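Local coordinates for protein beta-ketoacyl synthase (Pseudomonas aeruginosa, PDB 4CW4) that catalyses the condensation of acetyl-CoA with malonyl-ACP to give acetoacetyl-ACP, the primer that starts fatty acid synthesis, at residues N261-T265 with T279-T283; F435-H439 with Q486-A490; A490-F494 with L530-I535. All blocks are in the same frame, centred on the assembly; numbering follows the deposited sequence.

How the interactions relate
The three contacts all belong to the ketosynthase thiolase fold. Interaction 1 stands apart, in the N-terminal half at the dimer interface, its centre about 23 Å from that of interaction 2 and about 26 Å from that of interaction 3. Interactions 2 and 3 are immediate neighbours, with centres about 7 Å apart: they share Ala-490, use the same helix 482-496, and their strands 434-437 and 532-539 lie side by side, Phe-435 CZ packing on Thr-493 CG2 at 3.7 Å. Interaction 2 holds His-439, a predicted active-site residue whose side chain is about 5 Å from that of Cys-286, the probable active-site cysteine; from interaction 1, the Thr-283 side chain is about 10 Å from the Cys-286 side chain.

Interaction 1: N261-T265 with T279-T283; sequences NSMPT and TGSIT
The flat group in this contact is the amide of Asn-261, and strand 279-283 meets it at the nitrogen end, not over a face: the methyl CG2 of Thr-283 lies 3.4 Å from ND2 of Asn-261. The contact sits at the dimer interface of the thiolase fold, where Ser-281, Ile-282 and Thr-283 pair antiparallel with a strand of the second subunit and carry the sheet across. Both ends of the amide are held. Asn-261 OD1 accepts a hydrogen bond from Thr-283 OG1 of the second subunit, and reciprocally Thr-283 OG1 is bonded to Asn-261 OD1 of that subunit, while ND2 donates to Ser-228 O and, over 3.0 Å, to water 1. That water donates hydrogen bonds to Ser-281 O and to Thr-283 OG1, so it links the Asn-261 amide to the strand. Farther along, the strand is touched by Ser-262 and Thr-265. The CA of Ser-262 comes within 3.3 Å of Ser-281 OG, while the Ser-262 hydroxyl is hydrogen-bonded to Asp-266. Thr-265 has OG1 beside its backbone N (chi1 -50°), which turns the hydroxyl to Ser-281 and sends the methyl toward Thr-279, whose OG1 is hydrogen-bonded to Asn-269 and lies 3.2 Å from Thr-265 CG2. The direct polar link between the segments joins two buried hydroxyls, Thr-265 OG1 and Ser-281 OG, 2.8 Å apart.

Interaction 2: F435-H439 with Q486-A490; sequences FVHAH and QLISA
Gln-486, the first residue of the helical segment, lies against His-437 with its side chain running past the imidazole in the opposite direction, amide and ring planes 81° apart. Here helix 482-496, probably one of the central-layer helices of the layered thiolase fold, packs on strand 434-437 in the C-terminal half of the ketosynthase; the short axes of 486-490 and 435-437 come within 9.5 Å and run at 144°. The extended Gln-486 chain carries its amide to the backbone around His-437 and Ala-438. NE2 is hydrogen-bonded to Asn-536 O, and Ala-438 O is also close to NE2, at 3.0 Å. At the other corner of the amide, Gln-486 OE1 accepts a hydrogen bond from water 3 over 2.9 Å, and the same water lies in the ring plane of His-439, 2.8 Å from ND1. The helix thereby reaches, through one water, a histidine predicted to belong to the active site, with Cys-286 and His-477 nearby. The main chain of Gln-486 contributes as well: its O sits over the centre of the His-437 ring, 3.5 Å above the plane, while accepting the helical bond from Ala-490 N.

One turn on, Ser-489 meets the far edge of the same ring. Its hydroxyl, anti to the backbone N (chi1 177°), shares water 2 with His-437, and that water lies in the imidazole plane. Ala-490 then closes the contact with its methyl, which rests 3.8 Å from His-437 CD2 and also packs against the tip of the Phe-435 ring, CB to CZ 4.2 Å. Water 2 stands 2.8 Å from His-437 NE2.

Interaction 3: A490-F494 with L530-I535; sequences ALGTF and LEVCFI
With CG set anti to its own carbonyl carbon (chi1 -68°), Phe-494 brings its ring edge to the backbone that runs from Leu-530 into the strand. Leu-530 O meets the ring near its plane, at the edge, 3.4 Å from CD1 of Phe-494. CE1 of Phe-494 lies near the Glu-531 carbonyl carbon, and its CZ is 4.2 Å from Cys-533 CB. From within the helix, Ala-490 O stands over one ring face, toward the rim. Cys-533 points its sulfur at the helix because SG is anti to the backbone N (chi1 -175°), placing it 3.8 Å from the methyl of Ala-490. Ile-535 adds its CD1 to that same methyl. Thr-493 CG2 packs on Leu-530 CD1 at 3.8 Å, while the Thr-493 hydroxyl is hydrogen-bonded to Ile-498 O. No hydrogen bond crosses this contact of the thiolase fold: apolar side chains and a ring edge against backbone join the segments, the short axes of 490-494 and 532-535 running nearly antiparallel (167°). Strand 532-539 lies between strands 434-437 and 543-550; Phe-435 touches Thr-493, Leu-530 and Cys-533, Val-549 touches Phe-494 and Ile-535, and helix 409-425 packs on Val-532 and Phe-534.

Interaction 1: N261-T265 with T279-T283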
# COMPACT_ATOMS: atom_id res chain seq x y z
N ASN A 261 2.73 -5.63 0.87
CA ASN A 261 3.20 -4.65 -0.12
C ASN A 261 4.22 -3.66 0.42
O ASN A 261 4.87 -2.98 -0.37
CB ASN A 261 2.03 -3.95 -0.82
CG ASN A 261 1.60 -2.68 -0.13
OD1 ASN A 261 1.46 -2.62 1.09
ND2 ASN A 261 1.37 -1.66 -0.94
N SER A 262 4.37 -3.60 1.74
CA SER A 262 5.40 -2.75 2.35
C SER A 262 6.78 -3.38 2.42
O SER A 262 7.75 -2.71 2.75
CB SER A 262 4.98 -2.35 3.77
OG SER A 262 4.84 -3.51 4.59
N MET A 263 6.87 -4.67 2.13
CA MET A 263 8.12 -5.38 2.36
C MET A 263 9.31 -4.91 1.52
O MET A 263 10.44 -4.99 2.01
CB MET A 263 7.91 -6.89 2.28
CG MET A 263 7.18 -7.38 3.51
SD MET A 263 8.32 -7.55 4.92
CE MET A 263 7.22 -7.32 6.32
N PRO A 264 9.09 -4.39 0.29
CA PRO A 264 10.24 -3.81 -0.41
C PRO A 264 10.87 -2.65 0.37
O PRO A 264 12.07 -2.47 0.32
CB PRO A 264 9.62 -3.31 -1.73
CG PRO A 264 8.52 -4.31 -1.98
CD PRO A 264 7.93 -4.53 -0.60
N THR A 265 10.05 -1.91 1.10
CA THR A 265 10.49 -0.82 1.98
C THR A 265 11.08 -1.38 3.28
O THR A 265 12.18 -1.00 3.70
CB THR A 265 9.25 0.04 2.36
OG1 THR A 265 8.56 0.37 1.16
CG2 THR A 265 9.68 1.28 3.13
N THR A 279 9.44 5.90 7.47
CA THR A 279 9.21 4.86 6.50
C THR A 279 7.76 4.89 6.08
O THR A 279 6.93 5.49 6.74
CB THR A 279 9.66 3.50 7.08
OG1 THR A 279 9.72 2.53 6.03
CG2 THR A 279 8.75 3.04 8.22
N GLY A 280 7.46 4.25 4.96
CA GLY A 280 6.10 4.14 4.50
C GLY A 280 6.08 3.59 3.09
O GLY A 280 7.09 3.62 2.41
N SER A 281 4.93 3.08 2.67
CA SER A 281 4.75 2.55 1.33
C SER A 281 3.44 3.08 0.81
O SER A 281 2.39 2.70 1.31
CB SER A 281 4.72 1.02 1.35
OG SER A 281 5.89 0.46 1.92
N ILE A 282 3.52 3.95 -0.20
CA ILE A 282 2.35 4.65 -0.71
C ILE A 282 1.96 4.09 -2.06
O ILE A 282 2.80 3.98 -2.92
CB ILE A 282 2.59 6.15 -0.80
CG1 ILE A 282 3.24 6.63 0.49
CG2 ILE A 282 1.29 6.89 -1.08
CD1 ILE A 282 3.46 8.11 0.58
N THR A 283 0.71 3.68 -2.21
CA THR A 283 0.23 3.22 -3.51
C THR A 283 -0.81 4.15 -4.15
O THR A 283 -1.58 4.83 -3.47
CB THR A 283 -0.34 1.79 -3.44
OG1 THR A 283 -1.32 1.70 -2.40
CG2 THR A 283 0.75 0.81 -3.14
O HOH W 1 0.22 0.87 0.21

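Interaction 2: F435-H439 with Q486-A490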
# COMPACT_ATOMS: atom_id res chain seq x y z
N PHE A 435 10.59 18.75 -21.64
CA PHE A 435 10.05 17.58 -22.33
C PHE A 435 9.15 16.80 -21.38
O PHE A 435 9.18 17.01 -20.16
CB PHE A 435 11.16 16.72 -22.96
CG PHE A 435 12.07 16.00 -21.98
CD1 PHE A 435 12.98 16.69 -21.18
CD2 PHE A 435 12.06 14.61 -21.92
CE1 PHE A 435 13.83 15.99 -20.31
CE2 PHE A 435 12.91 13.92 -21.06
CZ PHE A 435 13.79 14.62 -20.26
N VAL A 436 8.36 15.91 -21.96
CA VAL A 436 7.41 15.11 -21.20
C VAL A 436 7.77 13.64 -21.33
O VAL A 436 7.95 13.10 -22.42
CB VAL A 436 5.97 15.30 -21.73
CG1 VAL A 436 4.98 14.40 -20.95
CG2 VAL A 436 5.54 16.76 -21.68
N HIS A 437 7.92 13.00 -20.18
CA HIS A 437 7.93 11.54 -20.10
C HIS A 437 6.48 11.12 -19.98
O HIS A 437 5.89 11.12 -18.89
CB HIS A 437 8.78 11.05 -18.93
CG HIS A 437 10.06 10.43 -19.38
ND1 HIS A 437 10.11 9.13 -19.82
CD2 HIS A 437 11.31 10.95 -19.53
CE1 HIS A 437 11.34 8.87 -20.23
NE2 HIS A 437 12.09 9.95 -20.05
N ALA A 438 5.90 10.78 -21.13
CA ALA A 438 4.50 10.44 -21.19
C ALA A 438 4.26 9.12 -20.50
O ALA A 438 5.10 8.24 -20.50
CB ALA A 438 4.04 10.33 -22.62
N HIS A 439 3.07 9.01 -19.94
CA HIS A 439 2.62 7.76 -19.37
C HIS A 439 2.73 6.68 -20.44
O HIS A 439 3.30 5.63 -20.21
CB HIS A 439 1.19 7.89 -18.87
CG HIS A 439 0.65 6.63 -18.28
ND1 HIS A 439 1.22 6.04 -17.16
CD2 HIS A 439 -0.38 5.84 -18.64
CE1 HIS A 439 0.54 4.95 -16.86
NE2 HIS A 439 -0.43 4.79 -17.75
N GLN A 486 10.48 5.97 -15.72
CA GLN A 486 10.43 7.27 -16.40
C GLN A 486 11.46 8.26 -15.86
O GLN A 486 12.22 8.85 -16.62
CB GLN A 486 9.02 7.88 -16.31
CG GLN A 486 7.92 7.09 -17.02
CD GLN A 486 6.54 7.65 -16.69
OE1 GLN A 486 6.02 7.48 -15.58
NE2 GLN A 486 5.95 8.33 -17.62
N LEU A 487 11.46 8.46 -14.55
CA LEU A 487 12.37 9.41 -13.91
C LEU A 487 13.82 9.07 -14.23
O LEU A 487 14.59 9.93 -14.61
CB LEU A 487 12.14 9.45 -12.39
CG LEU A 487 13.14 10.36 -11.62
CD1 LEU A 487 13.16 11.74 -12.20
CD2 LEU A 487 12.83 10.43 -10.11
N ILE A 488 14.17 7.81 -14.13
CA ILE A 488 15.57 7.46 -14.31
C ILE A 488 15.98 7.66 -15.77
O ILE A 488 17.08 8.15 -16.04
CB ILE A 488 15.85 6.07 -13.75
CG1 ILE A 488 15.94 6.17 -12.22
CG2 ILE A 488 17.14 5.50 -14.33
CD1 ILE A 488 16.07 4.87 -11.54
N SER A 489 15.11 7.32 -16.70
CA SER A 489 15.39 7.61 -18.10
C SER A 489 15.59 9.11 -18.32
O SER A 489 16.51 9.52 -19.04
CB SER A 489 14.30 7.08 -19.01
OG SER A 489 14.59 7.46 -20.34
N ALA A 490 14.75 9.92 -17.68
CA ALA A 490 14.86 11.37 -17.81
C ALA A 490 16.26 11.84 -17.44
O ALA A 490 16.81 12.76 -18.07
CB ALA A 490 13.82 12.07 -16.95
O HOH W 2 14.54 10.06 -21.38
O HOH W 3 3.62 5.91 -15.66

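Interaction 3: A490-F494 with L530-I535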
# COMPACT_ATOMS: atom_id res chain seq x y z
N ALA A 490 14.75 9.92 -17.68
CA ALA A 490 14.86 11.37 -17.81
C ALA A 490 16.26 11.84 -17.44
O ALA A 490 16.81 12.76 -18.07
CB ALA A 490 13.82 12.07 -16.95
N LEU A 491 16.84 11.23 -16.42
CA LEU A 491 18.15 11.66 -15.95
C LEU A 491 19.20 11.41 -17.02
O LEU A 491 20.18 12.13 -17.12
CB LEU A 491 18.52 10.92 -14.67
CG LEU A 491 17.54 11.08 -13.50
CD1 LEU A 491 18.11 10.43 -12.25
CD2 LEU A 491 17.20 12.57 -13.26
N GLY A 492 18.98 10.36 -17.80
CA GLY A 492 19.85 10.04 -18.90
C GLY A 492 19.79 11.08 -20.00
O GLY A 492 20.81 11.42 -20.61
N THR A 493 18.58 11.57 -20.30
CA THR A 493 18.46 12.68 -21.26
C THR A 493 19.25 13.90 -20.79
O THR A 493 19.92 14.54 -21.60
CB THR A 493 16.98 13.01 -21.53
OG1 THR A 493 16.39 11.91 -22.22
CG2 THR A 493 16.82 14.31 -22.35
N PHE A 494 19.17 14.24 -19.51
CA PHE A 494 19.98 15.34 -19.00
C PHE A 494 21.48 15.07 -19.20
O PHE A 494 22.23 15.98 -19.58
CB PHE A 494 19.70 15.57 -17.50
CG PHE A 494 18.34 16.11 -17.19
CD1 PHE A 494 17.67 16.96 -18.04
CD2 PHE A 494 17.71 15.73 -16.00
CE1 PHE A 494 16.41 17.43 -17.73
CE2 PHE A 494 16.47 16.19 -15.69
CZ PHE A 494 15.82 17.05 -16.56
N LEU A 530 17.82 20.22 -22.87
CA LEU A 530 16.59 20.12 -22.10
C LEU A 530 16.93 20.28 -20.62
O LEU A 530 17.89 19.69 -20.13
CB LEU A 530 15.91 18.79 -22.40
CG LEU A 530 15.34 18.66 -23.80
CD1 LEU A 530 15.11 17.20 -24.16
CD2 LEU A 530 14.07 19.47 -23.94
N GLU A 531 16.14 21.10 -19.92
CA GLU A 531 16.43 21.49 -18.54
C GLU A 531 15.38 21.02 -17.56
O GLU A 531 15.64 20.99 -16.37
CB GLU A 531 16.56 23.01 -18.41
CG GLU A 531 17.55 23.68 -19.37
CD GLU A 531 19.01 23.40 -19.06
OE1 GLU A 531 19.32 22.53 -18.22
OE2 GLU A 531 19.86 24.06 -19.69
N VAL A 532 14.19 20.68 -18.06
CA VAL A 532 13.08 20.30 -17.21
C VAL A 532 12.34 19.13 -17.83
O VAL A 532 12.07 19.14 -19.02
CB VAL A 532 12.09 21.46 -17.07
CG1 VAL A 532 10.83 21.04 -16.26
CG2 VAL A 532 12.77 22.65 -16.45
N CYS A 533 12.02 18.13 -17.00
CA CYS A 533 11.18 17.02 -17.44
C CYS A 533 9.92 16.93 -16.59
O CYS A 533 9.98 17.00 -15.35
CB CYS A 533 11.91 15.69 -17.35
SG CYS A 533 10.94 14.31 -18.02
N PHE A 534 8.79 16.76 -17.27
CA PHE A 534 7.53 16.45 -16.62
C PHE A 534 7.28 14.95 -16.75
O PHE A 534 7.12 14.42 -17.87
CB PHE A 534 6.42 17.24 -17.29
CG PHE A 534 6.64 18.72 -17.22
CD1 PHE A 534 6.44 19.40 -16.04
CD2 PHE A 534 7.08 19.43 -18.32
CE1 PHE A 534 6.64 20.75 -15.95
CE2 PHE A 534 7.31 20.78 -18.23
CZ PHE A 534 7.09 21.44 -17.05
N ILE A 535 7.26 14.27 -15.61
CA ILE A 535 6.97 12.84 -15.55
C ILE A 535 5.46 12.67 -15.36
O ILE A 535 4.91 13.18 -14.38
CB ILE A 535 7.68 12.17 -14.35
CG1 ILE A 535 9.18 12.49 -14.30
CG2 ILE A 535 7.44 10.67 -14.38
CD1 ILE A 535 9.97 12.06 -15.47